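Long-range contacts in putative ABC transporter amino acid-binding protein (Sinorhizobium meliloti, PDB 2Q88), which binds the compatible solute ectoine in a cleft between two lobes, probably delivering it to an ABC transporter for uptake: residues Arg16-Asn21 with Asp74-Gly79; Val90-Pro95 with Gly204-Lys209; Ala102-Lys107 with Pro187-Leu192; Lys114-Ile119 with Ala193-Ala198. One frame throughout, in Å; residues are numbered along the deposited sequence.

In the fold
Two pairs of contacts lie in the two lobes of this periplasmic-binding-protein fold. Contacts 1 and 2 share one lobe, their centres 11 Å apart, and meet where I76 N approaches A206 O at 2.9 Å, a probable hydrogen bond. Contacts 3 and 4 share the other, 13 Å apart between centres; there F103 of contact 3 packs on V195 and Y116 of contact 4, the closest pair being F103 CE1 and V195 CG2 at 3.5 Å. Between the pairs nothing touches: contacts 1 and 3 stay about 12 Å apart at their nearest atoms. Ectoine is met directly by contact 1, through A78 and G79, whereas contact 4 stands back from it.

Contact 1 of 4, residues Arg16-Asn21 with Asp74-Gly79; sequences RIAIAN and DAITAG. With 4CS ((4S)-2-methyl-1,4,5,6-tetrahydropyrimidine-4-carboxylic acid), chain F.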
loop_
_atom_site.group_PDB
_atom_site.type_symbol
_atom_site.label_atom_id
_atom_site.label_comp_id
_atom_site.label_asym_id
_atom_site.label_seq_id
_atom_site.Cartn_x
_atom_site.Cartn_y
_atom_site.Cartn_z
ATOM N N ARG A 16 13.310 1.980 -11.588
ATOM C CA ARG A 16 13.479 1.953 -10.136
ATOM C C ARG A 16 12.112 2.124 -9.488
ATOM O O ARG A 16 11.414 3.103 -9.763
ATOM C CB ARG A 16 14.394 3.075 -9.663
ATOM C CG ARG A 16 15.801 3.015 -10.210
ATOM C CD ARG A 16 16.610 4.242 -9.875
ATOM N NE ARG A 16 17.936 4.180 -10.476
ATOM C CZ ARG A 16 18.982 3.612 -9.903
ATOM N NH1 ARG A 16 18.861 3.052 -8.699
ATOM N NH2 ARG A 16 20.158 3.601 -10.531
ATOM N N ILE A 17 11.738 1.181 -8.632
ATOM C CA ILE A 17 10.426 1.223 -7.970
ATOM C C ILE A 17 10.586 1.309 -6.451
ATOM O O ILE A 17 11.553 0.798 -5.891
ATOM C CB ILE A 17 9.523 0.015 -8.396
ATOM C CG1 ILE A 17 10.139 -1.332 -7.972
ATOM C CG2 ILE A 17 9.225 0.066 -9.921
ATOM C CD1 ILE A 17 9.299 -2.592 -8.288
ATOM N N ALA A 18 9.636 1.954 -5.788
ATOM C CA ALA A 18 9.666 2.054 -4.339
ATOM C C ALA A 18 8.641 1.088 -3.772
ATOM O O ALA A 18 7.498 1.066 -4.238
ATOM C CB ALA A 18 9.375 3.475 -3.903
ATOM N N ILE A 19 9.068 0.282 -2.791
ATOM C CA ILE A 19 8.213 -0.688 -2.093
ATOM C C ILE A 19 8.423 -0.600 -0.574
ATOM O O ILE A 19 9.346 0.067 -0.120
ATOM C CB ILE A 19 8.514 -2.130 -2.563
ATOM C CG1 ILE A 19 9.912 -2.579 -2.108
ATOM C CG2 ILE A 19 8.352 -2.258 -4.078
ATOM C CD1 ILE A 19 10.099 -4.097 -2.144
ATOM N N ALA A 20 7.585 -1.285 0.211
ATOM C CA ALA A 20 7.726 -1.249 1.672
ATOM C C ALA A 20 7.989 -2.595 2.338
ATOM O O ALA A 20 8.304 -2.627 3.530
ATOM C CB ALA A 20 6.517 -0.586 2.313
ATOM N N ASN A 21 7.856 -3.691 1.591
ATOM C CA ASN A 21 7.936 -5.054 2.156
ATOM C C ASN A 21 6.767 -5.362 3.121
ATOM O O ASN A 21 6.948 -5.481 4.330
ATOM C CB ASN A 21 9.294 -5.315 2.822
ATOM C CG ASN A 21 9.576 -6.795 3.012
ATOM O OD1 ASN A 21 8.934 -7.651 2.397
ATOM N ND2 ASN A 21 10.540 -7.104 3.868
ATOM N N ASP A 74 11.429 5.825 -10.082
ATOM C CA ASP A 74 10.650 6.061 -11.301
ATOM C C ASP A 74 9.155 5.888 -11.065
ATOM O O ASP A 74 8.341 6.543 -11.709
ATOM C CB ASP A 74 11.141 5.127 -12.403
ATOM C CG ASP A 74 12.623 5.321 -12.701
ATOM O OD1 ASP A 74 13.028 6.490 -12.873
ATOM O OD2 ASP A 74 13.460 4.385 -12.756
ATOM N N ALA A 75 8.807 4.993 -10.146
ATOM C CA ALA A 75 7.413 4.736 -9.796
ATOM C C ALA A 75 7.329 4.281 -8.353
ATOM O O ALA A 75 8.279 3.711 -7.836
ATOM C CB ALA A 75 6.829 3.661 -10.720
ATOM N N ILE A 76 6.197 4.538 -7.701
ATOM C CA ILE A 76 5.910 3.914 -6.401
ATOM C C ILE A 76 4.962 2.765 -6.679
ATOM O O ILE A 76 3.881 2.985 -7.196
ATOM C CB ILE A 76 5.251 4.935 -5.429
ATOM C CG1 ILE A 76 6.203 6.090 -5.121
ATOM C CG2 ILE A 76 4.839 4.255 -4.139
ATOM C CD1 ILE A 76 5.478 7.322 -4.531
ATOM N N THR A 77 5.357 1.536 -6.366
ATOM C CA THR A 77 4.495 0.390 -6.633
ATOM C C THR A 77 4.418 -0.419 -5.352
ATOM O O THR A 77 5.075 -1.449 -5.209
ATOM C CB THR A 77 5.064 -0.461 -7.779
ATOM O OG1 THR A 77 6.380 -0.875 -7.428
ATOM C CG2 THR A 77 5.282 0.379 -9.038
ATOM N N ALA A 78 3.599 0.053 -4.419
ATOM C CA ALA A 78 3.718 -0.369 -3.033
ATOM C C ALA A 78 2.387 -0.528 -2.309
ATOM O O ALA A 78 2.369 -0.788 -1.108
ATOM C CB ALA A 78 4.616 0.617 -2.275
ATOM N N GLY A 79 1.279 -0.380 -3.030
ATOM C CA GLY A 79 -0.023 -0.311 -2.383
ATOM C C GLY A 79 -0.204 1.052 -1.733
ATOM O O GLY A 79 -0.835 1.166 -0.676
HETATM O O 4CS F . -0.651 4.473 3.289
HETATM C C 4CS F . -0.868 3.494 2.575
HETATM O OXT 4CS F . -1.008 3.639 1.355
HETATM C CA 4CS F . -0.994 2.110 3.197
HETATM C CB 4CS F . 0.002 1.865 4.315
HETATM C CAD 4CS F . -0.227 0.472 4.912
HETATM N NAG 4CS F . -0.149 -0.547 3.833
HETATM C CAI 4CS F . -0.474 -0.230 2.505
HETATM C CAA 4CS F . -0.372 -1.297 1.402
HETATM N N 4CS F . -0.865 1.071 2.159
#
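D74 reaches across to R16 with its carboxylate, and I17 and T77 meet with their side chains at about a right angle. The D74 oxygen OD2 takes the backbone N-H of R16 at 2.7 Å in an almost straight bond (175° at the hydrogen), on the anti side of the carboxylate and 20° out of its plane. CG of D74 lies anti to its carbonyl carbon (chi1 -58°), which turns the carboxylate back beside the backbone N; that N donates to R16 O at 2.7 Å. R16 O also accepts from A75 N, so two donors grip it.

A18 N to A75 O and T77 N to A18 O continue the parallel pairing. Strand 14-19 is the middle one of the first lobe's parallel sheet, between 53-58 and 75-76. I17 brings CB to 3.4 Å from T77 OG1, and its CD1 approaches the same oxygen at 3.5 Å. A18 CB and I76 CG1 meet at 4.3 Å on the face opposite I17 and A75. Farther on, A78 CB lies 3.8 Å from I19 CA, and the chain leaves 75-76 for the ectoine pocket, where G79 O is 2.8 Å from the ligand N.

D74 OD1 also forms a salt bridge with K5. With both carboxylate oxygens engaged, D74 is probably stabilised as an anion, while the buried T77 OG1 has carbon neighbours in I17 but no hydrogen-bond partner in the model.

Contact 2 of 4, residues Val90-Pro95 with Gly204-Lys209; sequences VAYSQP and GAAFRK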
loop_
_atom_site.group_PDB
_atom_site.type_symbol
_atom_site.label_atom_id
_atom_site.label_comp_id
_atom_site.label_asym_id
_atom_site.label_seq_id
_atom_site.Cartn_x
_atom_site.Cartn_y
_atom_site.Cartn_z
ATOM N N VAL A 90 1.405 13.451 -7.055
ATOM C CA VAL A 90 1.902 12.455 -8.010
ATOM C C VAL A 90 0.919 12.222 -9.159
ATOM O O VAL A 90 -0.250 12.595 -9.065
ATOM C CB VAL A 90 2.169 11.090 -7.315
ATOM C CG1 VAL A 90 3.217 11.236 -6.240
ATOM C CG2 VAL A 90 0.886 10.525 -6.720
ATOM N N ALA A 91 1.400 11.603 -10.234
ATOM C CA ALA A 91 0.548 11.165 -11.335
ATOM C C ALA A 91 0.290 9.661 -11.184
ATOM O O ALA A 91 1.163 8.849 -11.458
ATOM C CB ALA A 91 1.220 11.457 -12.665
ATOM N N TYR A 92 -0.917 9.322 -10.737
ATOM C CA TYR A 92 -1.337 7.948 -10.501
ATOM C C TYR A 92 -1.830 7.278 -11.767
ATOM O O TYR A 92 -2.438 7.919 -12.630
ATOM C CB TYR A 92 -2.489 7.923 -9.494
ATOM C CG TYR A 92 -2.097 7.765 -8.038
ATOM C CD1 TYR A 92 -1.540 6.579 -7.567
ATOM C CD2 TYR A 92 -2.354 8.782 -7.124
ATOM C CE1 TYR A 92 -1.205 6.424 -6.215
ATOM C CE2 TYR A 92 -2.024 8.646 -5.774
ATOM C CZ TYR A 92 -1.446 7.476 -5.335
ATOM O OH TYR A 92 -1.130 7.344 -4.005
ATOM N N SER A 93 -1.584 5.977 -11.863
ATOM C CA SER A 93 -2.255 5.145 -12.837
ATOM C C SER A 93 -3.701 4.950 -12.403
ATOM O O SER A 93 -4.114 5.441 -11.364
ATOM C CB SER A 93 -1.592 3.769 -12.884
ATOM O OG SER A 93 -1.914 3.043 -11.707
ATOM N N GLN A 94 -4.460 4.205 -13.200
ATOM C CA GLN A 94 -5.796 3.748 -12.815
ATOM C C GLN A 94 -5.677 2.720 -11.668
ATOM O O GLN A 94 -4.571 2.254 -11.398
ATOM C CB GLN A 94 -6.503 3.174 -14.054
ATOM C CG GLN A 94 -6.920 4.263 -15.077
ATOM C CD GLN A 94 -7.886 5.300 -14.505
ATOM O OE1 GLN A 94 -8.754 4.980 -13.685
ATOM N NE2 GLN A 94 -7.739 6.544 -14.943
ATOM N N PRO A 95 -6.772 2.404 -10.970
ATOM C CA PRO A 95 -6.704 1.565 -9.773
ATOM C C PRO A 95 -6.216 0.150 -10.031
ATOM O O PRO A 95 -6.470 -0.419 -11.092
ATOM C CB PRO A 95 -8.146 1.533 -9.259
ATOM C CG PRO A 95 -8.865 2.615 -9.967
ATOM C CD PRO A 95 -8.152 2.824 -11.266
ATOM N N GLY A 204 -2.635 2.677 -6.965
ATOM C CA GLY A 204 -2.226 2.563 -8.357
ATOM C C GLY A 204 -0.732 2.783 -8.301
ATOM O O GLY A 204 -0.207 3.135 -7.243
ATOM N N ALA A 205 -0.039 2.592 -9.419
ATOM C CA ALA A 205 1.352 3.010 -9.487
ATOM C C ALA A 205 1.395 4.546 -9.518
ATOM O O ALA A 205 0.577 5.166 -10.186
ATOM C CB ALA A 205 2.027 2.420 -10.718
ATOM N N ALA A 206 2.327 5.151 -8.783
ATOM C CA ALA A 206 2.464 6.613 -8.791
ATOM C C ALA A 206 3.731 7.037 -9.525
ATOM O O ALA A 206 4.805 6.493 -9.270
ATOM C CB ALA A 206 2.486 7.153 -7.387
ATOM N N PHE A 207 3.593 8.030 -10.403
ATOM C CA PHE A 207 4.712 8.562 -11.172
ATOM C C PHE A 207 4.887 10.035 -10.865
ATOM O O PHE A 207 3.963 10.683 -10.388
ATOM C CB PHE A 207 4.462 8.372 -12.671
ATOM C CG PHE A 207 4.197 6.948 -13.057
ATOM C CD1 PHE A 207 2.898 6.434 -13.026
ATOM C CD2 PHE A 207 5.239 6.116 -13.443
ATOM C CE1 PHE A 207 2.648 5.102 -13.374
ATOM C CE2 PHE A 207 4.993 4.790 -13.793
ATOM C CZ PHE A 207 3.695 4.286 -13.752
ATOM N N ARG A 208 6.083 10.544 -11.126
ATOM C CA ARG A 208 6.366 11.966 -10.994
ATOM C C ARG A 208 5.413 12.730 -11.921
ATOM O O ARG A 208 5.170 12.299 -13.054
ATOM C CB ARG A 208 7.821 12.219 -11.391
ATOM C CG ARG A 208 8.630 13.047 -10.421
ATOM C CD ARG A 208 10.006 13.467 -10.971
ATOM N NE ARG A 208 9.873 14.322 -12.152
ATOM C CZ ARG A 208 10.310 14.028 -13.378
ATOM N NH1 ARG A 208 10.955 12.889 -13.623
ATOM N NH2 ARG A 208 10.113 14.890 -14.364
ATOM N N LYS A 209 4.861 13.845 -11.440
ATOM C CA LYS A 209 3.911 14.665 -12.222
ATOM C C LYS A 209 4.377 14.983 -13.647
ATOM O O LYS A 209 3.576 14.973 -14.600
ATOM C CB LYS A 209 3.600 15.972 -11.481
ATOM C CG LYS A 209 2.584 15.832 -10.359
ATOM C CD LYS A 209 1.181 15.636 -10.903
ATOM C CE LYS A 209 0.144 15.867 -9.819
ATOM N NZ LYS A 209 -1.166 15.261 -10.196
#
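A short antiparallel pairing of Y92 with A206 and A91 with F207 is buried in the lobe of contact 1, whose parallel sheet it joins through a backbone bond between A206 and I76. The first is a non-hydrogen-bonded pair, the second a hydrogen-bonded one: A91 N gives to F207 O at 2.7 Å and F207 N returns to A91 O at 2.8 Å. S93 N to A205 O, 2.9 Å, carries the pairing one step on.

The side chains divide between the two faces. On one, A206 CB touches both V90 CG2 (3.8 Å) and Y92 CE1 (3.9 Å), and V90 CG2 lies over a face of the Y92 ring, offset toward its rim. The carbonyl of G204 comes in at the edge of that ring, 3.6 Å from CE1, while the phenol oxygen bonds to L80 O. On the other face, F207 turns a ring edge to A91 O, which lies in the ring plane, and F218 meets F207 edge-to-face. The bent K209 chain curls back so that NZ reaches V90 O at 3.0 Å, from above the carbonyl plane; C87 O accepts from the same amine.

Residues 90-95 lead out to strand 98-106 of the other lobe and 204-209 follow strand 201-202 back, so the pair marks where two interlobe connections meet the first lobe, as in two-lobed periplasmic binding proteins.

Contact 3 of 4, residues Ala102-Lys107 with Pro187-Leu192; sequences AFALKK and PNVEVL
L105 touches the strand 189-192 with CB and with its CD2 branch. Its CB lies 3.6 Å from E190 O, the carbonyl that accepts from L105 N at 2.7 Å. From CB the branch leads to CD2, which packs on L192 CB at 3.8 Å; the two leucines lie side by side and point the same way. L192 in turn extends CD2 to F103 CD2 at 4.2 Å, where it meets the ring obliquely. CG of L192 stands anti to the backbone N (chi1 -177°), which carries its branches along beside L105 and F103. The row F103, L105 and L192 thus shares one face with E190, and V169 of the strand 169-173 touches both F103 and L105.

The strands 102-106 and 189-192 pair antiparallel, their axes 4.4 Å apart at an angle of 147°, within the mixed sheet of the second lobe of the periplasmic-binding-protein fold. Reciprocal bonds join F103 with L192 and L105 with E190. On the opposite face A104 CB approaches V189 CG1 at 4.4 Å, and L162 of the helix 155-164 covers both.

At the far end K107 N donates to N188 O at 2.9 Å. The side chains of K107 and E190 cross at about a right angle, with E190 OE1 at 3.7 Å from K107 CA; that carboxylate oxygen takes its hydrogen bond from G108 N.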
loop_
_atom_site.group_PDB
_atom_site.type_symbol
_atom_site.label_atom_id
_atom_site.label_comp_id
_atom_site.label_asym_id
_atom_site.label_seq_id
_atom_site.Cartn_x
_atom_site.Cartn_y
_atom_site.Cartn_z
ATOM N N ALA A 102 -7.677 -3.071 8.667
ATOM C CA ALA A 102 -7.890 -4.026 9.751
ATOM C C ALA A 102 -7.121 -3.640 11.019
ATOM O O ALA A 102 -6.241 -2.784 10.976
ATOM C CB ALA A 102 -7.520 -5.441 9.305
ATOM N N PHE A 103 -7.487 -4.266 12.141
ATOM C CA PHE A 103 -6.752 -4.178 13.404
ATOM C C PHE A 103 -6.261 -5.556 13.808
ATOM O O PHE A 103 -7.005 -6.540 13.686
ATOM C CB PHE A 103 -7.671 -3.751 14.547
ATOM C CG PHE A 103 -8.089 -2.311 14.528
ATOM C CD1 PHE A 103 -7.410 -1.356 13.793
ATOM C CD2 PHE A 103 -9.150 -1.904 15.338
ATOM C CE1 PHE A 103 -7.822 0.004 13.828
ATOM C CE2 PHE A 103 -9.551 -0.580 15.380
ATOM C CZ PHE A 103 -8.890 0.372 14.617
ATOM N N ALA A 104 -5.034 -5.607 14.321
ATOM C CA ALA A 104 -4.533 -6.742 15.085
ATOM C C ALA A 104 -4.610 -6.319 16.551
ATOM O O ALA A 104 -4.112 -5.258 16.924
ATOM C CB ALA A 104 -3.100 -7.057 14.687
ATOM N N LEU A 105 -5.231 -7.170 17.360
ATOM C CA LEU A 105 -5.673 -6.843 18.714
ATOM C C LEU A 105 -5.310 -7.984 19.665
ATOM O O LEU A 105 -5.033 -9.102 19.227
ATOM C CB LEU A 105 -7.207 -6.692 18.685
ATOM C CG LEU A 105 -8.011 -5.385 18.808
ATOM C CD1 LEU A 105 -7.196 -4.117 18.803
ATOM C CD2 LEU A 105 -9.107 -5.321 17.766
ATOM N N LYS A 106 -5.332 -7.706 20.966
ATOM C CA LYS A 106 -5.213 -8.765 21.960
ATOM C C LYS A 106 -6.460 -9.649 21.951
ATOM O O LYS A 106 -7.573 -9.154 21.761
ATOM C CB LYS A 106 -4.964 -8.171 23.349
ATOM C CG LYS A 106 -3.527 -7.713 23.559
ATOM C CD LYS A 106 -2.584 -8.905 23.605
ATOM C CE LYS A 106 -1.195 -8.511 24.063
ATOM N NZ LYS A 106 -0.424 -9.713 24.461
ATOM N N LYS A 107 -6.264 -10.956 22.137
ATOM C CA LYS A 107 -7.361 -11.927 22.087
ATOM C C LYS A 107 -8.466 -11.498 23.045
ATOM O O LYS A 107 -8.188 -11.145 24.186
ATOM C CB LYS A 107 -6.863 -13.328 22.455
ATOM C CG LYS A 107 -7.884 -14.442 22.228
ATOM C CD LYS A 107 -7.607 -15.638 23.137
ATOM C CE LYS A 107 -8.744 -16.644 23.089
ATOM N NZ LYS A 107 -9.031 -17.224 24.438
ATOM N N PRO A 187 -1.720 -17.403 19.400
ATOM C CA PRO A 187 -3.119 -17.549 19.807
ATOM C C PRO A 187 -3.643 -16.351 20.613
ATOM O O PRO A 187 -4.852 -16.177 20.747
ATOM C CB PRO A 187 -3.090 -18.807 20.683
ATOM C CG PRO A 187 -1.702 -18.841 21.232
ATOM C CD PRO A 187 -0.838 -18.348 20.110
ATOM N N ASN A 188 -2.732 -15.529 21.128
ATOM C CA ASN A 188 -3.104 -14.384 21.945
ATOM C C ASN A 188 -3.330 -13.097 21.148
ATOM O O ASN A 188 -3.576 -12.036 21.728
ATOM C CB ASN A 188 -2.074 -14.181 23.056
ATOM C CG ASN A 188 -2.016 -15.363 24.004
ATOM O OD1 ASN A 188 -1.034 -16.106 24.032
ATOM N ND2 ASN A 188 -3.087 -15.559 24.767
ATOM N N VAL A 189 -3.255 -13.215 19.822
ATOM C CA VAL A 189 -3.533 -12.115 18.898
ATOM C C VAL A 189 -4.794 -12.434 18.090
ATOM O O VAL A 189 -5.042 -13.590 17.727
ATOM C CB VAL A 189 -2.332 -11.845 17.949
ATOM C CG1 VAL A 189 -2.704 -10.858 16.858
ATOM C CG2 VAL A 189 -1.130 -11.334 18.734
ATOM N N GLU A 190 -5.557 -11.389 17.787
ATOM C CA GLU A 190 -6.877 -11.493 17.200
ATOM C C GLU A 190 -7.049 -10.418 16.131
ATOM O O GLU A 190 -6.559 -9.308 16.294
ATOM C CB GLU A 190 -7.872 -11.268 18.326
ATOM C CG GLU A 190 -9.324 -11.152 17.949
ATOM C CD GLU A 190 -10.180 -11.229 19.183
ATOM O OE1 GLU A 190 -10.245 -12.328 19.776
ATOM O OE2 GLU A 190 -10.755 -10.191 19.569
ATOM N N VAL A 191 -7.742 -10.750 15.040
ATOM C CA VAL A 191 -7.942 -9.801 13.939
ATOM C C VAL A 191 -9.363 -9.252 13.942
ATOM O O VAL A 191 -10.331 -10.008 14.056
ATOM C CB VAL A 191 -7.646 -10.442 12.556
ATOM C CG1 VAL A 191 -7.876 -9.447 11.420
ATOM C CG2 VAL A 191 -6.225 -10.991 12.503
ATOM N N LEU A 192 -9.479 -7.935 13.809
ATOM C CA LEU A 192 -10.768 -7.310 13.544
ATOM C C LEU A 192 -10.702 -6.660 12.164
ATOM O O LEU A 192 -9.870 -5.787 11.924
ATOM C CB LEU A 192 -11.115 -6.286 14.631
ATOM C CG LEU A 192 -12.482 -5.593 14.536
ATOM C CD1 LEU A 192 -13.160 -5.534 15.891
ATOM C CD2 LEU A 192 -12.360 -4.200 13.922
#

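Contact 4 of 4, residues Lys114-Ile119 with Ala193-Ala198; sequences KSYKDI and APVEGA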
loop_
_atom_site.group_PDB
_atom_site.type_symbol
_atom_site.label_atom_id
_atom_site.label_comp_id
_atom_site.label_asym_id
_atom_site.label_seq_id
_atom_site.Cartn_x
_atom_site.Cartn_y
_atom_site.Cartn_z
ATOM N N LYS A 114 -13.005 -1.201 18.036
ATOM C CA LYS A 114 -13.595 -1.641 16.759
ATOM C C LYS A 114 -13.486 -0.562 15.665
ATOM O O LYS A 114 -13.697 -0.840 14.479
ATOM C CB LYS A 114 -15.077 -2.023 16.951
ATOM C CG LYS A 114 -15.350 -3.100 17.995
ATOM C CD LYS A 114 -16.845 -3.224 18.253
ATOM C CE LYS A 114 -17.159 -4.151 19.425
ATOM N NZ LYS A 114 -18.645 -4.226 19.674
ATOM N N SER A 115 -13.181 0.668 16.074
ATOM C CA SER A 115 -13.078 1.800 15.160
ATOM C C SER A 115 -11.932 2.697 15.608
ATOM O O SER A 115 -11.453 2.567 16.732
ATOM C CB SER A 115 -14.392 2.600 15.150
ATOM O OG SER A 115 -14.598 3.285 16.377
ATOM N N TYR A 116 -11.492 3.614 14.743
ATOM C CA TYR A 116 -10.428 4.534 15.140
ATOM C C TYR A 116 -10.908 5.501 16.213
ATOM O O TYR A 116 -10.108 5.989 17.015
ATOM C CB TYR A 116 -9.856 5.287 13.944
ATOM C CG TYR A 116 -9.050 4.411 13.021
ATOM C CD1 TYR A 116 -9.600 3.936 11.832
ATOM C CD2 TYR A 116 -7.738 4.046 13.336
ATOM C CE1 TYR A 116 -8.857 3.130 10.957
ATOM C CE2 TYR A 116 -6.975 3.230 12.459
ATOM C CZ TYR A 116 -7.554 2.767 11.277
ATOM O OH TYR A 116 -6.841 1.953 10.393
ATOM N N LYS A 117 -12.217 5.755 16.229
ATOM C CA LYS A 117 -12.849 6.571 17.272
ATOM C C LYS A 117 -12.719 5.920 18.645
ATOM O O LYS A 117 -12.478 6.598 19.634
ATOM C CB LYS A 117 -14.321 6.804 16.941
ATOM C CG LYS A 117 -14.997 7.865 17.797
ATOM C CD LYS A 117 -16.403 8.130 17.298
ATOM C CE LYS A 117 -17.370 7.084 17.815
ATOM N NZ LYS A 117 -17.509 7.147 19.291
ATOM N N ASP A 118 -12.868 4.601 18.695
ATOM C CA ASP A 118 -12.753 3.858 19.947
ATOM C C ASP A 118 -11.380 4.061 20.577
ATOM O O ASP A 118 -11.251 4.144 21.799
ATOM C CB ASP A 118 -13.002 2.377 19.696
ATOM C CG ASP A 118 -14.468 2.056 19.486
ATOM O OD1 ASP A 118 -15.322 2.870 19.888
ATOM O OD2 ASP A 118 -14.866 1.012 18.932
ATOM N N ILE A 119 -10.360 4.160 19.728
ATOM C CA ILE A 119 -8.997 4.391 20.179
ATOM C C ILE A 119 -8.841 5.812 20.682
ATOM O O ILE A 119 -8.196 6.040 21.706
ATOM C CB ILE A 119 -7.982 4.121 19.042
ATOM C CG1 ILE A 119 -8.149 2.698 18.487
ATOM C CG2 ILE A 119 -6.539 4.317 19.548
ATOM C CD1 ILE A 119 -7.427 2.490 17.167
ATOM N N ALA A 193 -11.565 -7.120 11.260
ATOM C CA ALA A 193 -11.597 -6.629 9.884
ATOM C C ALA A 193 -13.014 -6.694 9.297
ATOM O O ALA A 193 -13.708 -7.699 9.475
ATOM C CB ALA A 193 -10.625 -7.429 9.016
ATOM N N PRO A 194 -13.441 -5.635 8.603
ATOM C CA PRO A 194 -12.676 -4.389 8.505
ATOM C C PRO A 194 -12.908 -3.484 9.703
ATOM O O PRO A 194 -13.856 -3.702 10.463
ATOM C CB PRO A 194 -13.243 -3.736 7.249
ATOM C CG PRO A 194 -14.653 -4.188 7.199
ATOM C CD PRO A 194 -14.678 -5.581 7.801
ATOM N N VAL A 195 -12.049 -2.485 9.870
ATOM C CA VAL A 195 -12.256 -1.472 10.893
ATOM C C VAL A 195 -13.559 -0.738 10.592
ATOM O O VAL A 195 -13.807 -0.336 9.457
ATOM C CB VAL A 195 -11.117 -0.441 10.940
ATOM C CG1 VAL A 195 -11.409 0.614 12.017
ATOM C CG2 VAL A 195 -9.792 -1.115 11.208
ATOM N N GLU A 196 -14.399 -0.585 11.611
ATOM C CA GLU A 196 -15.669 0.087 11.435
ATOM C C GLU A 196 -15.467 1.578 11.206
ATOM O O GLU A 196 -14.721 2.219 11.936
ATOM C CB GLU A 196 -16.566 -0.173 12.647
ATOM C CG GLU A 196 -17.082 -1.603 12.722
ATOM C CD GLU A 196 -18.024 -1.969 11.575
ATOM O OE1 GLU A 196 -18.619 -1.067 10.931
ATOM O OE2 GLU A 196 -18.181 -3.182 11.304
ATOM N N GLY A 197 -16.120 2.115 10.178
ATOM C CA GLY A 197 -16.062 3.538 9.859
ATOM C C GLY A 197 -14.902 3.942 8.955
ATOM O O GLY A 197 -14.829 5.085 8.508
ATOM N N ALA A 198 -13.992 3.011 8.695
ATOM C CA ALA A 198 -12.812 3.290 7.877
ATOM C C ALA A 198 -13.166 3.157 6.394
ATOM O O ALA A 198 -14.002 2.321 6.039
ATOM C CB ALA A 198 -11.686 2.336 8.247
HETATM O O HOH W 1 -12.966 4.172 12.126
#
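Y116 carries CG anti to its carbonyl carbon (chi1 -70°), and V195 sets CG1 anti to its backbone N (chi1 179°); these two torsions bring CE1 of the ring and the methyl together, with Y116 CE1 3.7 Å from V195 CG1. The side chains cross at about a right angle, the methyl meeting the ring obliquely, whereas A198 CB approaches in the ring plane at the edge, 4.0 Å from the same CE1. The site is the start of the helix 116-121 in the second lobe, where S115 and D118 form a capping box: S115 OG, held between its backbone N and carbonyl carbon, accepts from D118 N at 3.2 Å. The D118 carboxylate returns toward the preceding residues, OD2 taking K114 N through its anti lone pair; its bond from S115 N is weak.

Opposite this helix start runs the loop between the strands 189-192 and 201-202, which makes a type II beta turn from V195 to A198. G197, with a positive phi of 87°, occupies the third position of that turn. One direct hydrogen bond joins the two segments, E196 N to K114 O at 3.0 Å. E196 CB lies against that same oxygen.

Outside the pair, the Y116 hydroxyl bonds to S171 OG, and the Y116 ring meets F103 edge-to-face, so the tyrosine ties helix start, loop and sheet together. A water completes the contact, accepting from Y116 N at 3.1 Å and donating to E196 O at 2.6 Å.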